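Local coordinates for N-terminal acetyltransferase B complex subunit MDM20 (Candida albicans, PDB 5K04), which serves as the non-catalytic subunit of the NatB complex, an N-terminal acetyltransferase, and probably supports and positions the catalytic partner, at residues 620-625 against 679-683. Numbering follows the deposited sequence.
Sequences LLKITK and LAKRH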
loop_
_atom_site.group_PDB
_atom_site.type_symbol
_atom_site.label_atom_id
_atom_site.label_comp_id
_atom_site.label_asym_id
_atom_site.label_seq_id
_atom_site.Cartn_x
_atom_site.Cartn_y
_atom_site.Cartn_z
ATOM N N LEU A 620 -28.201 0.579 -22.296
ATOM C CA LEU A 620 -28.157 -0.835 -22.649
ATOM C C LEU A 620 -28.649 -1.696 -21.497
ATOM O O LEU A 620 -29.417 -2.645 -21.702
ATOM C CB LEU A 620 -26.731 -1.223 -23.040
ATOM C CG LEU A 620 -26.476 -2.709 -23.321
ATOM C CD1 LEU A 620 -27.343 -3.195 -24.489
ATOM C CD2 LEU A 620 -24.993 -2.981 -23.577
ATOM N N LEU A 621 -28.228 -1.366 -20.275
ATOM C CA LEU A 621 -28.575 -2.171 -19.114
ATOM C C LEU A 621 -30.025 -1.957 -18.707
ATOM O O LEU A 621 -30.705 -2.909 -18.315
ATOM C CB LEU A 621 -27.624 -1.835 -17.967
ATOM C CG LEU A 621 -26.147 -2.055 -18.326
ATOM C CD1 LEU A 621 -25.231 -1.396 -17.311
ATOM C CD2 LEU A 621 -25.837 -3.541 -18.427
ATOM N N LYS A 622 -30.510 -0.712 -18.808
ATOM C CA LYS A 622 -31.899 -0.405 -18.469
ATOM C C LYS A 622 -32.868 -1.171 -19.365
ATOM O O LYS A 622 -33.888 -1.693 -18.900
ATOM C CB LYS A 622 -32.136 1.108 -18.572
ATOM C CG LYS A 622 -32.325 1.806 -17.222
ATOM C CD LYS A 622 -33.001 3.162 -17.366
ATOM C CE LYS A 622 -34.400 3.199 -16.779
ATOM N NZ LYS A 622 -34.427 3.550 -15.332
ATOM N N ILE A 623 -32.537 -1.268 -20.652
ATOM C CA ILE A 623 -33.385 -1.924 -21.639
ATOM C C ILE A 623 -33.367 -3.439 -21.480
ATOM O O ILE A 623 -34.371 -4.108 -21.743
ATOM C CB ILE A 623 -32.900 -1.486 -23.028
ATOM C CG1 ILE A 623 -33.507 -0.151 -23.423
ATOM C CG2 ILE A 623 -33.134 -2.521 -24.058
ATOM C CD1 ILE A 623 -32.702 0.482 -24.515
ATOM N N THR A 624 -32.245 -4.005 -21.043
ATOM C CA THR A 624 -32.109 -5.452 -20.907
ATOM C C THR A 624 -32.366 -5.977 -19.499
ATOM O O THR A 624 -32.776 -7.130 -19.355
ATOM C CB THR A 624 -30.707 -5.885 -21.337
ATOM O OG1 THR A 624 -29.733 -5.157 -20.574
ATOM C CG2 THR A 624 -30.512 -5.604 -22.827
ATOM N N LYS A 625 -32.160 -5.167 -18.459
ATOM C CA LYS A 625 -32.153 -5.674 -17.091
ATOM C C LYS A 625 -33.235 -5.046 -16.216
ATOM O O LYS A 625 -33.252 -5.289 -15.002
ATOM C CB LYS A 625 -30.772 -5.452 -16.453
ATOM C CG LYS A 625 -29.595 -5.988 -17.272
ATOM C CD LYS A 625 -29.628 -7.504 -17.339
ATOM C CE LYS A 625 -29.665 -8.105 -15.945
ATOM N NZ LYS A 625 -29.590 -9.579 -15.982
ATOM N N LEU A 679 -25.622 -9.704 -23.714
ATOM C CA LEU A 679 -26.998 -9.376 -23.361
ATOM C C LEU A 679 -27.973 -9.760 -24.468
ATOM O O LEU A 679 -29.102 -10.179 -24.183
ATOM C CB LEU A 679 -27.104 -7.891 -23.034
ATOM C CG LEU A 679 -26.406 -7.530 -21.718
ATOM C CD1 LEU A 679 -26.290 -6.033 -21.549
ATOM C CD2 LEU A 679 -27.165 -8.146 -20.542
ATOM N N ALA A 680 -27.563 -9.627 -25.733
ATOM C CA ALA A 680 -28.425 -10.056 -26.830
ATOM C C ALA A 680 -28.789 -11.533 -26.709
ATOM O O ALA A 680 -29.916 -11.931 -27.030
ATOM C CB ALA A 680 -27.746 -9.786 -28.164
ATOM N N LYS A 681 -27.848 -12.360 -26.246
ATOM C CA LYS A 681 -28.137 -13.765 -25.977
ATOM C C LYS A 681 -29.073 -13.918 -24.782
ATOM O O LYS A 681 -30.159 -14.495 -24.897
ATOM C CB LYS A 681 -26.833 -14.524 -25.718
ATOM C CG LYS A 681 -25.808 -14.493 -26.845
ATOM C CD LYS A 681 -24.486 -15.096 -26.365
ATOM C CE LYS A 681 -23.328 -14.809 -27.317
ATOM N NZ LYS A 681 -22.003 -15.106 -26.680
ATOM N N ARG A 682 -28.657 -13.404 -23.616
ATOM C CA ARG A 682 -29.416 -13.591 -22.379
ATOM C C ARG A 682 -30.792 -12.940 -22.436
ATOM O O ARG A 682 -31.714 -13.400 -21.754
ATOM C CB ARG A 682 -28.640 -13.030 -21.184
ATOM C CG ARG A 682 -27.602 -13.956 -20.591
ATOM C CD ARG A 682 -26.785 -13.230 -19.511
ATOM N NE ARG A 682 -27.574 -12.799 -18.347
ATOM C CZ ARG A 682 -27.416 -13.289 -17.119
ATOM N NH1 ARG A 682 -26.494 -14.224 -16.905
ATOM N NH2 ARG A 682 -28.170 -12.851 -16.110
ATOM N N HIS A 683 -30.955 -11.875 -23.222
ATOM C CA HIS A 683 -32.213 -11.124 -23.277
ATOM C C HIS A 683 -32.561 -10.787 -24.724
ATOM O O HIS A 683 -32.500 -9.627 -25.149
ATOM C CB HIS A 683 -32.128 -9.869 -22.403
ATOM C CG HIS A 683 -31.748 -10.156 -20.981
ATOM N ND1 HIS A 683 -30.468 -9.982 -20.502
ATOM C CD2 HIS A 683 -32.473 -10.634 -19.941
ATOM C CE1 HIS A 683 -30.423 -10.326 -19.227
ATOM N NE2 HIS A 683 -31.627 -10.725 -18.861
#
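Leu679 reaches from the last turn of helix 661-682 into a hole on helix 608-625 formed by Leu620, Leu621, Thr624 and Lys625. With CG anti to its carbonyl carbon (chi1 -70°), the side chain swings toward that helix, and its two methyls straddle OG1 of Thr624. CD1 lies 3.8 Å from CG of Leu620 and 4.0 Å from CD2 of Leu621, while CD2 lies 4.1 Å from CD of Lys625. A branched, wholly apolar side chain suits such a knob.

Thr624 can line this greasy hole because its hydroxyl is turned back on its own helix: OG1 hydrogen-bonds to O of Leu620 at 2.8 Å. That carbonyl also accepts from N of Thr624, on the opposite face of its plane. The hydroxyl thus satisfied, OG1 packs 3.7 Å from CD1 of Leu679.

Just past the helix end, His683 lays one ring face over the carbonyl O of Thr624, which sits 3.5 Å above the plane, over the ring centre. A flat ring suits this place, since its face can rest on the carbonyl while its edge meets Lys625. Its buried ND1 finds no partner in the model. Lys625, bent at chi2 and chi3, passes the CE1 corner of the ring at about a right angle, with CD 3.5 Å from CE1 of His683. Its methylenes pack on Leu679 and this corner, while NZ stays at the ring edge, bonded to the carbonyls of Glu586 and Val584. NZ is also close to the Arg682 guanidinium, but Asp587 forms a salt bridge with Arg682, which probably offsets the like charges.

Helix 686-695 adds Met688 against Leu620 and Thr624. This is a single knob-into-hole contact in an all-helical protein, joining the C-terminal turns of helices 608-625 and 661-682.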